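Local structure of peptide-binding protein (Photobacterium damsela subsp. piscicida, 6SQX) at residues 32-37 and 300-305; 45-50 and 296-301; 378-383 and 398-403; 410-415 and 437-442. The protein is a secreted NlpC/P60-type cysteine endopeptidase that cleaves the peptidoglycan of potentially competing bacteria. All blocks are in the same frame, centred on the assembly; numbering follows the deposited sequence.

Interactions 3 and 4 lie side by side in the six-stranded antiparallel sheet of the NlpC/P60 region, with centres about 9 Å apart. Strands 395-405 and 408-415 are neighbours there, and Leu398 N probably bonds to Phe414 O at 2.8 Å. Interactions 1 and 2 share helix 298-308, with centres about 12 Å apart, and bring an N-terminal loop onto it. Met381 of interaction 3 touches Ile47 of interaction 2, and Tyr37 of interaction 1 packs on Met400 and Ile412 of the sheet. Interaction 4 reaches the probable active site: Asn415 OD1 is hydrogen-bonded to NE2 of His395, which is probably the catalytic histidine of this family. Cys324, found as cysteinesulfonic acid, is probably its cysteine partner.

Interaction 1 (32-37 and 300-305). With EDO (1,2-ethanediol), chain O.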
loop_
_atom_site.group_PDB
_atom_site.type_symbol
_atom_site.label_atom_id
_atom_site.label_comp_id
_atom_site.label_asym_id
_atom_site.label_seq_id
_atom_site.Cartn_x
_atom_site.Cartn_y
_atom_site.Cartn_z
ATOM N N GLN A 32 -14.667 14.054 9.258
ATOM C CA GLN A 32 -14.022 12.735 9.110
ATOM C C GLN A 32 -15.061 11.615 9.255
ATOM O O GLN A 32 -15.077 10.831 10.222
ATOM C CB GLN A 32 -12.866 12.593 10.087
ATOM C CG GLN A 32 -11.780 13.616 9.825
ATOM C CD GLN A 32 -11.304 13.543 8.357
ATOM O OE1 GLN A 32 -10.954 12.457 7.884
ATOM N NE2 GLN A 32 -11.332 14.665 7.647
ATOM N N ASP A 33 -15.942 11.529 8.253
ATOM C CA ASP A 33 -16.940 10.465 8.217
ATOM C C ASP A 33 -17.367 10.322 6.762
ATOM O O ASP A 33 -17.942 11.255 6.197
ATOM C CB ASP A 33 -18.123 10.841 9.105
ATOM C CG ASP A 33 -19.210 9.759 9.144
ATOM O OD1 ASP A 33 -19.173 8.765 8.377
ATOM O OD2 ASP A 33 -20.139 9.856 9.978
ATOM N N ALA A 34 -17.055 9.177 6.148
ATOM C CA ALA A 34 -17.354 9.004 4.741
ATOM C C ALA A 34 -18.842 9.150 4.468
ATOM O O ALA A 34 -19.235 9.499 3.349
ATOM C CB ALA A 34 -16.876 7.624 4.263
ATOM N N PHE A 35 -19.698 8.912 5.465
ATOM C CA PHE A 35 -21.126 9.003 5.188
ATOM C C PHE A 35 -21.580 10.438 4.971
ATOM O O PHE A 35 -22.683 10.644 4.451
ATOM C CB PHE A 35 -21.943 8.387 6.338
ATOM C CG PHE A 35 -21.930 6.875 6.340
ATOM C CD1 PHE A 35 -22.671 6.175 5.412
ATOM C CD2 PHE A 35 -21.165 6.163 7.244
ATOM C CE1 PHE A 35 -22.683 4.802 5.396
ATOM C CE2 PHE A 35 -21.162 4.765 7.227
ATOM C CZ PHE A 35 -21.917 4.089 6.283
ATOM N N HIS A 36 -20.763 11.424 5.376
ATOM C CA HIS A 36 -21.087 12.831 5.128
ATOM C C HIS A 36 -21.070 13.157 3.638
ATOM O O HIS A 36 -21.655 14.166 3.207
ATOM C CB HIS A 36 -20.077 13.707 5.881
ATOM C CG HIS A 36 -20.427 15.156 5.932
ATOM N ND1 HIS A 36 -21.381 15.662 6.787
ATOM C CD2 HIS A 36 -19.912 16.218 5.269
ATOM C CE1 HIS A 36 -21.452 16.976 6.635
ATOM N NE2 HIS A 36 -20.572 17.338 5.719
ATOM N N TYR A 37 -20.439 12.295 2.843
ATOM C CA TYR A 37 -20.244 12.513 1.417
ATOM C C TYR A 37 -21.030 11.513 0.591
ATOM O O TYR A 37 -20.739 11.333 -0.598
ATOM C CB TYR A 37 -18.749 12.460 1.075
ATOM C CG TYR A 37 -17.959 13.291 2.070
ATOM C CD1 TYR A 37 -17.965 14.681 1.985
ATOM C CD2 TYR A 37 -17.299 12.699 3.154
ATOM C CE1 TYR A 37 -17.304 15.469 2.922
ATOM C CE2 TYR A 37 -16.633 13.491 4.120
ATOM C CZ TYR A 37 -16.645 14.877 3.982
ATOM O OH TYR A 37 -15.999 15.682 4.883
ATOM N N ASN A 300 -20.609 -0.165 2.722
ATOM C CA ASN A 300 -19.398 -0.888 3.097
ATOM C C ASN A 300 -18.134 -0.085 2.810
ATOM O O ASN A 300 -17.171 -0.121 3.600
ATOM C CB ASN A 300 -19.339 -2.250 2.410
ATOM C CG ASN A 300 -20.277 -3.266 3.056
ATOM O OD1 ASN A 300 -20.678 -3.084 4.224
ATOM N ND2 ASN A 300 -20.602 -4.356 2.338
ATOM N N PHE A 301 -18.092 0.626 1.673
ATOM C CA PHE A 301 -16.926 1.480 1.421
ATOM C C PHE A 301 -16.776 2.519 2.531
ATOM O O PHE A 301 -15.659 2.778 3.002
ATOM C CB PHE A 301 -17.048 2.171 0.059
ATOM C CG PHE A 301 -16.295 1.464 -1.040
ATOM C CD1 PHE A 301 -16.831 0.337 -1.654
ATOM C CD2 PHE A 301 -15.046 1.926 -1.456
ATOM C CE1 PHE A 301 -16.138 -0.334 -2.654
ATOM C CE2 PHE A 301 -14.349 1.260 -2.482
ATOM C CZ PHE A 301 -14.906 0.136 -3.057
ATOM N N ALA A 302 -17.908 3.118 2.953
ATOM C CA ALA A 302 -17.887 4.127 4.016
ATOM C C ALA A 302 -17.382 3.542 5.331
ATOM O O ALA A 302 -16.559 4.162 6.019
ATOM C CB ALA A 302 -19.273 4.754 4.184
ATOM N N HIS A 303 -17.887 2.352 5.710
ATOM C CA HIS A 303 -17.407 1.760 6.955
ATOM C C HIS A 303 -15.910 1.504 6.894
ATOM O O HIS A 303 -15.180 1.747 7.862
ATOM C CB HIS A 303 -18.098 0.432 7.241
ATOM C CG HIS A 303 -19.570 0.518 7.498
ATOM N ND1 HIS A 303 -20.139 1.431 8.366
ATOM C CD2 HIS A 303 -20.587 -0.252 7.037
ATOM C CE1 HIS A 303 -21.451 1.228 8.405
ATOM N NE2 HIS A 303 -21.751 0.204 7.613
ATOM N N GLN A 304 -15.432 0.976 5.764
ATOM C CA GLN A 304 -14.012 0.650 5.674
ATOM C C GLN A 304 -13.158 1.907 5.655
ATOM O O GLN A 304 -12.132 1.977 6.350
ATOM C CB GLN A 304 -13.766 -0.196 4.433
ATOM C CG GLN A 304 -14.404 -1.559 4.570
ATOM C CD GLN A 304 -13.820 -2.326 5.736
ATOM O OE1 GLN A 304 -12.607 -2.563 5.796
ATOM N NE2 GLN A 304 -14.685 -2.673 6.719
ATOM N N ILE A 305 -13.573 2.920 4.884
ATOM C CA ILE A 305 -12.883 4.216 4.923
ATOM C C ILE A 305 -12.800 4.741 6.349
ATOM O O ILE A 305 -11.731 5.141 6.830
ATOM C CB ILE A 305 -13.572 5.215 3.980
ATOM C CG1 ILE A 305 -13.183 4.896 2.526
ATOM C CG2 ILE A 305 -13.212 6.654 4.341
ATOM C CD1 ILE A 305 -14.033 5.627 1.519
HETATM C C1 EDO O . -17.766 19.708 4.642
HETATM O O1 EDO O . -18.910 19.360 3.873
HETATM C C2 EDO O . -17.476 18.617 5.648
HETATM O O2 EDO O . -16.945 19.258 6.765
#
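Phe35 uses both a ring face and a ring edge against helix 298-308. Ala302 CB sits over the centre of one face, 3.5 Å from the ring centroid, in a CH-pi contact. The far rim of the ring points at the face of His303. This is an offset edge-to-face pair with centroids 5.2 Å apart and planes at 67°. With Phe35 CG anti to the carbonyl carbon (chi1 -76°), the ring reaches over the helix. The two alanines make most of the aliphatic part. Ala34 CB lies 3.7 Å from Ala302 CB and 3.8 Å from Ile305 CG2. Their small side chains let the backbones approach, with Ala34 CA 5.0 Å from Ala302 CA.

Polar bonds shape the loop itself. Asp33 OD1 accepts from Phe35 N at 3.0 Å, which makes an Asx turn leading into the 3-10 segment 34-36. Asn306 ties this turn to the helix, giving to Asp33 OD1 and accepting from Ala34 N. On another side of the loop, His36 NE2 is hydrogen-bonded to O1 of an ethanediol, probably from the crystallisation liquor, at 3.2 Å. The contact between 32-37 and 300-305 thus rests on close fit and ring packing, while the Asx turn and the Asn306 bonds set the course of the loop.

Interaction 2 (45-50 and 296-301); sequences KNIIDK and PSYKNF
Asn46 and Ile47 meet Pro296, Ser297 and Tyr298 in a single beta bridge next to an apolar cluster, at the N-terminal end of helix 298-308. The bridge pairs Asn46 with Ser297, whose CA atoms are 3.9 Å apart. Two nearly straight bonds make it: Tyr298 N gives to Lys45 O at 3.0 Å, and Ile47 N gives to Pro296 O at 2.9 Å. Ser297 is also the N-cap of the helix. Its OG accepts from Asn300 N at 2.9 Å. The bridge therefore fixes the loop to the residue that caps the helix.

Ile47 carries the apolar part. Its CG1 lies over the centre of the Tyr298 ring, 3.5 Å from the centroid and 8° off the normal. Its CD1 goes on to one face of Phe301, 3.9 Å from that centroid but displaced toward the rim. The extended chain (chi2 -175°) lets successive carbons serve the two rings. Ile48 CD1 packs on Pro296 CB, and both residues also touch Ile53 of helix 50-64. Met381 packs on Ile47 and Ile48. Lys45 turns its end away to a salt bridge with Asp42.

One water spans the two segments: it donates to Ile47 O at 3.1 Å and lies 2.7 Å from Tyr298 OH.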
loop_
_atom_site.group_PDB
_atom_site.type_symbol
_atom_site.label_atom_id
_atom_site.label_comp_id
_atom_site.label_asym_id
_atom_site.label_seq_id
_atom_site.Cartn_x
_atom_site.Cartn_y
_atom_site.Cartn_z
ATOM N N LYS A 45 -27.156 1.538 -2.319
ATOM C CA LYS A 45 -26.711 1.103 -3.638
ATOM C C LYS A 45 -25.294 0.537 -3.602
ATOM O O LYS A 45 -24.513 0.776 -2.672
ATOM C CB LYS A 45 -26.756 2.256 -4.645
ATOM C CG LYS A 45 -28.159 2.821 -4.933
ATOM C CD LYS A 45 -28.031 3.986 -5.891
ATOM C CE LYS A 45 -29.328 4.752 -6.066
ATOM N NZ LYS A 45 -29.064 6.078 -6.689
ATOM N N ASN A 46 -24.970 -0.218 -4.650
ATOM C CA ASN A 46 -23.600 -0.629 -4.910
ATOM C C ASN A 46 -22.930 0.367 -5.846
ATOM O O ASN A 46 -23.563 0.938 -6.739
ATOM C CB ASN A 46 -23.552 -2.030 -5.520
ATOM C CG ASN A 46 -23.969 -3.103 -4.541
ATOM O OD1 ASN A 46 -23.772 -2.967 -3.339
ATOM N ND2 ASN A 46 -24.576 -4.170 -5.054
ATOM N N ILE A 47 -21.626 0.557 -5.641
ATOM C CA ILE A 47 -20.886 1.561 -6.406
ATOM C C ILE A 47 -20.684 1.107 -7.850
ATOM O O ILE A 47 -20.698 1.924 -8.778
ATOM C CB ILE A 47 -19.552 1.900 -5.715
ATOM C CG1 ILE A 47 -19.816 2.300 -4.269
ATOM C CG2 ILE A 47 -18.801 2.989 -6.458
ATOM C CD1 ILE A 47 -18.600 2.761 -3.504
ATOM N N ILE A 48 -20.469 -0.190 -8.069
ATOM C CA ILE A 48 -20.409 -0.716 -9.425
ATOM C C ILE A 48 -21.296 -1.947 -9.494
ATOM O O ILE A 48 -21.603 -2.577 -8.479
ATOM C CB ILE A 48 -18.976 -1.018 -9.930
ATOM C CG1 ILE A 48 -18.315 -2.125 -9.102
ATOM C CG2 ILE A 48 -18.105 0.260 -9.955
ATOM C CD1 ILE A 48 -17.638 -1.622 -7.853
ATOM N N ASP A 49 -21.704 -2.288 -10.711
ATOM C CA ASP A 49 -22.708 -3.320 -10.913
ATOM C C ASP A 49 -22.098 -4.722 -10.854
ATOM O O ASP A 49 -20.880 -4.907 -10.724
ATOM C CB ASP A 49 -23.502 -3.060 -12.191
ATOM C CG ASP A 49 -22.645 -3.101 -13.459
ATOM O OD1 ASP A 49 -21.546 -3.695 -13.468
ATOM O OD2 ASP A 49 -23.092 -2.529 -14.476
ATOM N N LYS A 50 -22.978 -5.723 -10.962
ATOM C CA LYS A 50 -22.570 -7.112 -10.775
ATOM C C LYS A 50 -21.576 -7.542 -11.839
ATOM O O LYS A 50 -20.591 -8.227 -11.538
ATOM C CB LYS A 50 -23.793 -8.034 -10.808
ATOM C CG LYS A 50 -24.772 -7.830 -9.668
ATOM C CD LYS A 50 -24.210 -8.294 -8.336
ATOM C CE LYS A 50 -25.237 -8.127 -7.211
ATOM N NZ LYS A 50 -24.695 -8.528 -5.869
ATOM N N PRO A 296 -19.511 -4.450 -2.658
ATOM C CA PRO A 296 -19.036 -3.092 -2.941
ATOM C C PRO A 296 -20.143 -2.037 -2.850
ATOM O O PRO A 296 -20.394 -1.282 -3.792
ATOM C CB PRO A 296 -18.457 -3.223 -4.352
ATOM C CG PRO A 296 -19.418 -4.197 -5.010
ATOM C CD PRO A 296 -19.690 -5.237 -3.897
ATOM N N SER A 297 -20.823 -2.000 -1.703
ATOM C CA SER A 297 -21.874 -1.032 -1.469
ATOM C C SER A 297 -21.260 0.286 -1.002
ATOM O O SER A 297 -20.161 0.324 -0.422
ATOM C CB SER A 297 -22.822 -1.573 -0.391
ATOM O OG SER A 297 -22.140 -1.765 0.841
ATOM N N TYR A 298 -21.992 1.386 -1.238
ATOM C CA TYR A 298 -21.564 2.647 -0.625
ATOM C C TYR A 298 -21.411 2.505 0.892
ATOM O O TYR A 298 -20.439 3.004 1.468
ATOM C CB TYR A 298 -22.522 3.807 -0.945
ATOM C CG TYR A 298 -22.363 4.318 -2.369
ATOM C CD1 TYR A 298 -21.336 5.189 -2.713
ATOM C CD2 TYR A 298 -23.247 3.914 -3.375
ATOM C CE1 TYR A 298 -21.185 5.635 -4.046
ATOM C CE2 TYR A 298 -23.115 4.357 -4.684
ATOM C CZ TYR A 298 -22.079 5.214 -5.017
ATOM O OH TYR A 298 -21.952 5.646 -6.332
ATOM N N LYS A 299 -22.364 1.820 1.554
ATOM C CA LYS A 299 -22.256 1.641 3.006
ATOM C C LYS A 299 -20.950 0.950 3.399
ATOM O O LYS A 299 -20.261 1.384 4.332
ATOM C CB LYS A 299 -23.444 0.836 3.556
ATOM C CG LYS A 299 -24.676 1.612 3.836
ATOM C CD LYS A 299 -25.783 0.662 4.273
ATOM C CE LYS A 299 -26.943 1.446 4.904
ATOM N NZ LYS A 299 -28.190 0.647 5.055
ATOM N N ASN A 300 -20.609 -0.165 2.722
ATOM C CA ASN A 300 -19.398 -0.888 3.097
ATOM C C ASN A 300 -18.134 -0.085 2.810
ATOM O O ASN A 300 -17.171 -0.121 3.600
ATOM C CB ASN A 300 -19.339 -2.250 2.410
ATOM C CG ASN A 300 -20.277 -3.266 3.056
ATOM O OD1 ASN A 300 -20.678 -3.084 4.224
ATOM N ND2 ASN A 300 -20.602 -4.356 2.338
ATOM N N PHE A 301 -18.092 0.626 1.673
ATOM C CA PHE A 301 -16.926 1.480 1.421
ATOM C C PHE A 301 -16.776 2.519 2.531
ATOM O O PHE A 301 -15.659 2.778 3.002
ATOM C CB PHE A 301 -17.048 2.171 0.059
ATOM C CG PHE A 301 -16.295 1.464 -1.040
ATOM C CD1 PHE A 301 -16.831 0.337 -1.654
ATOM C CD2 PHE A 301 -15.046 1.926 -1.456
ATOM C CE1 PHE A 301 -16.138 -0.334 -2.654
ATOM C CE2 PHE A 301 -14.349 1.260 -2.482
ATOM C CZ PHE A 301 -14.906 0.136 -3.057
HETATM O O HOH W 1 -22.867 4.145 -8.407
#

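Interaction 3 (378-383 and 398-403)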
loop_
_atom_site.group_PDB
_atom_site.type_symbol
_atom_site.label_atom_id
_atom_site.label_comp_id
_atom_site.label_asym_id
_atom_site.label_seq_id
_atom_site.Cartn_x
_atom_site.Cartn_y
_atom_site.Cartn_z
ATOM N N ILE A 378 -15.714 9.360 -11.392
ATOM C CA ILE A 378 -16.651 8.584 -10.585
ATOM C C ILE A 378 -16.198 8.605 -9.133
ATOM O O ILE A 378 -15.143 8.035 -8.811
ATOM C CB ILE A 378 -16.746 7.133 -11.073
ATOM C CG1 ILE A 378 -17.168 7.091 -12.546
ATOM C CG2 ILE A 378 -17.688 6.342 -10.170
ATOM C CD1 ILE A 378 -17.488 5.683 -13.067
ATOM N N PRO A 379 -16.951 9.233 -8.230
ATOM C CA PRO A 379 -16.586 9.194 -6.806
ATOM C C PRO A 379 -16.445 7.761 -6.329
ATOM O O PRO A 379 -17.243 6.885 -6.686
ATOM C CB PRO A 379 -17.766 9.897 -6.112
ATOM C CG PRO A 379 -18.293 10.856 -7.180
ATOM C CD PRO A 379 -18.130 10.083 -8.487
ATOM N N PHE A 380 -15.394 7.530 -5.547
ATOM C CA PHE A 380 -15.034 6.244 -4.963
ATOM C C PHE A 380 -14.404 5.289 -5.963
ATOM O O PHE A 380 -14.006 4.177 -5.556
ATOM C CB PHE A 380 -16.185 5.543 -4.216
ATOM C CG PHE A 380 -16.727 6.352 -3.056
ATOM C CD1 PHE A 380 -16.183 6.239 -1.770
ATOM C CD2 PHE A 380 -17.778 7.229 -3.243
ATOM C CE1 PHE A 380 -16.675 6.998 -0.708
ATOM C CE2 PHE A 380 -18.276 7.986 -2.186
ATOM C CZ PHE A 380 -17.731 7.862 -0.915
ATOM N N MET A 381 -14.261 5.685 -7.245
ATOM C CA MET A 381 -13.727 4.800 -8.271
ATOM C C MET A 381 -12.710 5.501 -9.161
ATOM O O MET A 381 -12.441 5.010 -10.265
ATOM C CB MET A 381 -14.877 4.192 -9.108
ATOM C CG MET A 381 -15.637 3.123 -8.356
ATOM S SD MET A 381 -14.631 1.632 -8.065
ATOM C CE MET A 381 -15.446 1.005 -6.609
ATOM N N THR A 382 -12.169 6.639 -8.742
ATOM C CA THR A 382 -11.189 7.375 -9.536
ATOM C C THR A 382 -10.023 7.725 -8.647
ATOM O O THR A 382 -10.231 8.234 -7.548
ATOM C CB THR A 382 -11.806 8.682 -10.041
ATOM O OG1 THR A 382 -13.036 8.395 -10.723
ATOM C CG2 THR A 382 -10.846 9.400 -11.002
ATOM N N LEU A 383 -8.806 7.475 -9.100
ATOM C CA LEU A 383 -7.613 7.866 -8.379
ATOM C C LEU A 383 -7.149 9.216 -8.909
ATOM O O LEU A 383 -7.097 9.428 -10.124
ATOM C CB LEU A 383 -6.502 6.838 -8.615
ATOM C CG LEU A 383 -6.838 5.365 -8.367
ATOM C CD1 LEU A 383 -5.626 4.468 -8.544
ATOM C CD2 LEU A 383 -7.410 5.193 -6.935
ATOM N N LEU A 398 -8.010 8.790 -3.377
ATOM C CA LEU A 398 -9.242 8.279 -3.972
ATOM C C LEU A 398 -10.265 9.411 -4.042
ATOM O O LEU A 398 -10.760 9.862 -3.008
ATOM C CB LEU A 398 -9.794 7.107 -3.150
ATOM C CG LEU A 398 -11.129 6.532 -3.646
ATOM C CD1 LEU A 398 -10.930 5.940 -5.039
ATOM C CD2 LEU A 398 -11.671 5.508 -2.648
ATOM N N TYR A 399 -10.569 9.892 -5.244
ATOM C CA TYR A 399 -11.578 10.935 -5.421
ATOM C C TYR A 399 -12.907 10.509 -4.815
ATOM O O TYR A 399 -13.375 9.395 -5.054
ATOM C CB TYR A 399 -11.768 11.131 -6.925
ATOM C CG TYR A 399 -12.800 12.163 -7.323
ATOM C CD1 TYR A 399 -12.608 13.517 -7.045
ATOM C CD2 TYR A 399 -13.945 11.796 -8.031
ATOM C CE1 TYR A 399 -13.556 14.480 -7.446
ATOM C CE2 TYR A 399 -14.881 12.740 -8.442
ATOM C CZ TYR A 399 -14.689 14.080 -8.153
ATOM O OH TYR A 399 -15.634 14.983 -8.577
ATOM N N MET A 400 -13.518 11.407 -4.023
ATOM C CA MET A 400 -14.790 11.115 -3.360
ATOM C C MET A 400 -15.904 12.064 -3.782
ATOM O O MET A 400 -16.971 12.037 -3.185
ATOM C CB MET A 400 -14.644 11.131 -1.833
ATOM C CG MET A 400 -14.011 9.849 -1.304
ATOM S SD MET A 400 -13.730 9.963 0.494
ATOM C CE MET A 400 -15.410 10.260 1.123
ATOM N N GLY A 401 -15.708 12.874 -4.821
ATOM C CA GLY A 401 -16.733 13.838 -5.183
ATOM C C GLY A 401 -16.471 15.218 -4.605
ATOM O O GLY A 401 -15.317 15.680 -4.591
ATOM N N THR A 402 -17.528 15.886 -4.121
ATOM C CA THR A 402 -17.417 17.256 -3.620
ATOM C C THR A 402 -18.117 17.401 -2.270
ATOM O O THR A 402 -18.887 16.531 -1.838
ATOM C CB THR A 402 -18.029 18.265 -4.621
ATOM O OG1 THR A 402 -19.418 17.978 -4.816
ATOM C CG2 THR A 402 -17.318 18.205 -5.971
ATOM N N THR A 403 -17.849 18.534 -1.609
ATOM C CA THR A 403 -18.543 18.903 -0.385
ATOM C C THR A 403 -18.582 20.425 -0.313
ATOM O O THR A 403 -17.848 21.118 -1.022
ATOM C CB THR A 403 -17.838 18.289 0.845
ATOM O OG1 THR A 403 -18.712 18.308 1.980
ATOM C CG2 THR A 403 -16.554 19.025 1.195
#
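The start of the beta hairpin of strands 382-387 and 395-405 is built here, where the type II turn from Ile378 to Met381 docks on Tyr399 and Met400. Phe380 N gives to Tyr399 O at 2.8 Å, in the carbonyl plane. Tyr399 N gives to Thr382 O at 2.9 Å. Ile378 O accepts twice, from Met381 N at 3.0 Å and from Thr382 OG1, which arrive from opposite faces of its plane. The first bond closes the turn; the second ties the start of the strand back to it. Phe380 O is buried with no polar partner in the model, and Leu398 CD1 lies 3.6 Å from it.

Met400 passes over the Phe380 ring toward its rim. CG is 4.3 Å from the centroid, and SD makes an oblique Met-aromatic contact. Pro379 lies alongside the Tyr399 ring, while Tyr399 OH bonds to Leu368 O. Strand 467-472 flanks the 382-387 side and strand 408-415 the other. Helix 326-334 packs on Leu383 and Leu398.

Interaction 4 (410-415 and 437-442); sequences VAIMFN and TLITPI
Met413 and Thr440 form a hydrogen-bonded pair where strand 438-441 closes one side of the antiparallel sheet of the NlpC/P60 region, as its outermost strand within the chain. The side chain of Met413 runs up one face of this sheet. CB meets Ile442 CD1 at 3.9 Å. CG lies 3.8 Å from the same methyl and at a like distance from Thr440 OG1. SD is again beside Ile442 CD1, and CE ends 3.6 Å from Ile442 O. With CG between the backbone N and the carbonyl carbon (chi1 55°) and the rest extended, CB, CG and SD in turn lie along that methyl. The two side chains cross at about a right angle.

The backbones are held by paired bonds at Met413-Thr440 and Asn415-Leu438. Ile442 N adds one to Ala411 O at 2.9 Å. Phe414 and Ile439 are a non-hydrogen-bonded pair, with side chains on the other face. Phe414 CE1 touches Thr437 CG2 at 3.4 Å, and helices 298-308 and 326-334 pack on the Phe414 ring.

Asn415 stands on the Met413 face. Its OD1 is hydrogen-bonded to His395 NE2, consistent with the polar residue that orients the catalytic histidine in this family. Thr440 helps position that amide: Asn415 ND2 gives to Thr440 OG1 at 3.0 Å, and Thr440 OG1 itself gives to Pro441 O at 2.9 Å.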
loop_
_atom_site.group_PDB
_atom_site.type_symbol
_atom_site.label_atom_id
_atom_site.label_comp_id
_atom_site.label_asym_id
_atom_site.label_seq_id
_atom_site.Cartn_x
_atom_site.Cartn_y
_atom_site.Cartn_z
ATOM N N VAL A 410 -16.024 22.192 -2.912
ATOM C CA VAL A 410 -14.648 21.746 -3.101
ATOM C C VAL A 410 -14.629 20.255 -3.407
ATOM O O VAL A 410 -15.467 19.492 -2.913
ATOM C CB VAL A 410 -13.728 22.088 -1.900
ATOM C CG1 VAL A 410 -13.784 23.603 -1.585
ATOM C CG2 VAL A 410 -14.045 21.244 -0.667
ATOM N N ALA A 411 -13.697 19.849 -4.261
ATOM C CA ALA A 411 -13.454 18.433 -4.504
ATOM C C ALA A 411 -12.673 17.814 -3.336
ATOM O O ALA A 411 -11.819 18.466 -2.727
ATOM C CB ALA A 411 -12.685 18.267 -5.810
ATOM N N ILE A 412 -12.948 16.528 -3.043
ATOM C CA ILE A 412 -12.380 15.848 -1.874
ATOM C C ILE A 412 -11.820 14.475 -2.242
ATOM O O ILE A 412 -12.166 13.886 -3.276
ATOM C CB ILE A 412 -13.401 15.701 -0.717
ATOM C CG1 ILE A 412 -14.618 14.908 -1.227
ATOM C CG2 ILE A 412 -13.868 17.080 -0.210
ATOM C CD1 ILE A 412 -15.441 14.282 -0.147
ATOM N N MET A 413 -10.939 13.968 -1.375
ATOM C CA MET A 413 -10.364 12.647 -1.598
ATOM C C MET A 413 -10.060 11.960 -0.269
ATOM O O MET A 413 -9.773 12.603 0.748
ATOM C CB MET A 413 -9.079 12.742 -2.464
ATOM C CG MET A 413 -8.041 13.733 -1.834
ATOM S SD MET A 413 -6.479 13.593 -2.746
ATOM C CE MET A 413 -5.520 14.883 -1.984
ATOM N N PHE A 414 -10.085 10.634 -0.306
ATOM C CA PHE A 414 -9.633 9.797 0.803
ATOM C C PHE A 414 -8.158 9.515 0.555
ATOM O O PHE A 414 -7.797 9.060 -0.553
ATOM C CB PHE A 414 -10.428 8.494 0.783
ATOM C CG PHE A 414 -9.942 7.457 1.748
ATOM C CD1 PHE A 414 -10.002 7.670 3.123
ATOM C CD2 PHE A 414 -9.528 6.207 1.290
ATOM C CE1 PHE A 414 -9.598 6.664 4.023
ATOM C CE2 PHE A 414 -9.139 5.212 2.179
ATOM C CZ PHE A 414 -9.186 5.433 3.552
ATOM N N ASN A 415 -7.279 9.820 1.511
ATOM C CA ASN A 415 -5.856 9.682 1.214
ATOM C C ASN A 415 -5.030 9.641 2.492
ATOM O O ASN A 415 -5.524 9.971 3.579
ATOM C CB ASN A 415 -5.395 10.779 0.217
ATOM C CG ASN A 415 -5.346 12.213 0.808
ATOM O OD1 ASN A 415 -4.337 12.911 0.703
ATOM N ND2 ASN A 415 -6.448 12.666 1.389
ATOM N N THR A 437 -4.107 9.192 7.811
ATOM C CA THR A 437 -5.144 9.019 6.803
ATOM C C THR A 437 -6.349 9.890 7.138
ATOM O O THR A 437 -6.856 9.870 8.281
ATOM C CB THR A 437 -5.560 7.534 6.718
ATOM O OG1 THR A 437 -4.495 6.788 6.077
ATOM C CG2 THR A 437 -6.836 7.296 5.927
ATOM N N LEU A 438 -6.854 10.611 6.142
ATOM C CA LEU A 438 -7.987 11.515 6.316
ATOM C C LEU A 438 -8.797 11.602 5.043
ATOM O O LEU A 438 -8.307 11.278 3.944
ATOM C CB LEU A 438 -7.544 12.949 6.611
ATOM C CG LEU A 438 -6.844 13.239 7.929
ATOM C CD1 LEU A 438 -6.423 14.703 7.889
ATOM C CD2 LEU A 438 -7.762 12.977 9.144
ATOM N N ILE A 439 -10.031 12.080 5.172
ATOM C CA ILE A 439 -10.746 12.653 4.024
ATOM C C ILE A 439 -10.378 14.130 3.951
ATOM O O ILE A 439 -10.481 14.833 4.957
ATOM C CB ILE A 439 -12.266 12.481 4.153
ATOM C CG1 ILE A 439 -12.620 10.994 4.287
ATOM C CG2 ILE A 439 -12.997 13.110 2.940
ATOM C CD1 ILE A 439 -14.035 10.781 4.802
ATOM N N THR A 440 -9.856 14.603 2.817
ATOM C CA THR A 440 -9.394 15.979 2.729
ATOM C C THR A 440 -9.898 16.629 1.446
ATOM O O THR A 440 -10.226 15.938 0.475
ATOM C CB THR A 440 -7.857 16.066 2.721
ATOM O OG1 THR A 440 -7.373 15.521 1.480
ATOM C CG2 THR A 440 -7.223 15.308 3.830
ATOM N N PRO A 441 -9.917 17.963 1.385
ATOM C CA PRO A 441 -9.984 18.632 0.072
ATOM C C PRO A 441 -8.847 18.118 -0.798
ATOM O O PRO A 441 -7.795 17.731 -0.302
ATOM C CB PRO A 441 -9.768 20.112 0.416
ATOM C CG PRO A 441 -10.270 20.226 1.884
ATOM C CD PRO A 441 -9.759 18.928 2.495
ATOM N N ILE A 442 -9.046 18.177 -2.114
ATOM C CA ILE A 442 -7.932 17.919 -3.027
ATOM C C ILE A 442 -6.775 18.859 -2.708
ATOM O O ILE A 442 -5.603 18.443 -2.639
ATOM C CB ILE A 442 -8.393 18.094 -4.493
ATOM C CG1 ILE A 442 -9.414 17.015 -4.878
ATOM C CG2 ILE A 442 -7.211 18.122 -5.439
ATOM C CD1 ILE A 442 -8.825 15.626 -5.053
#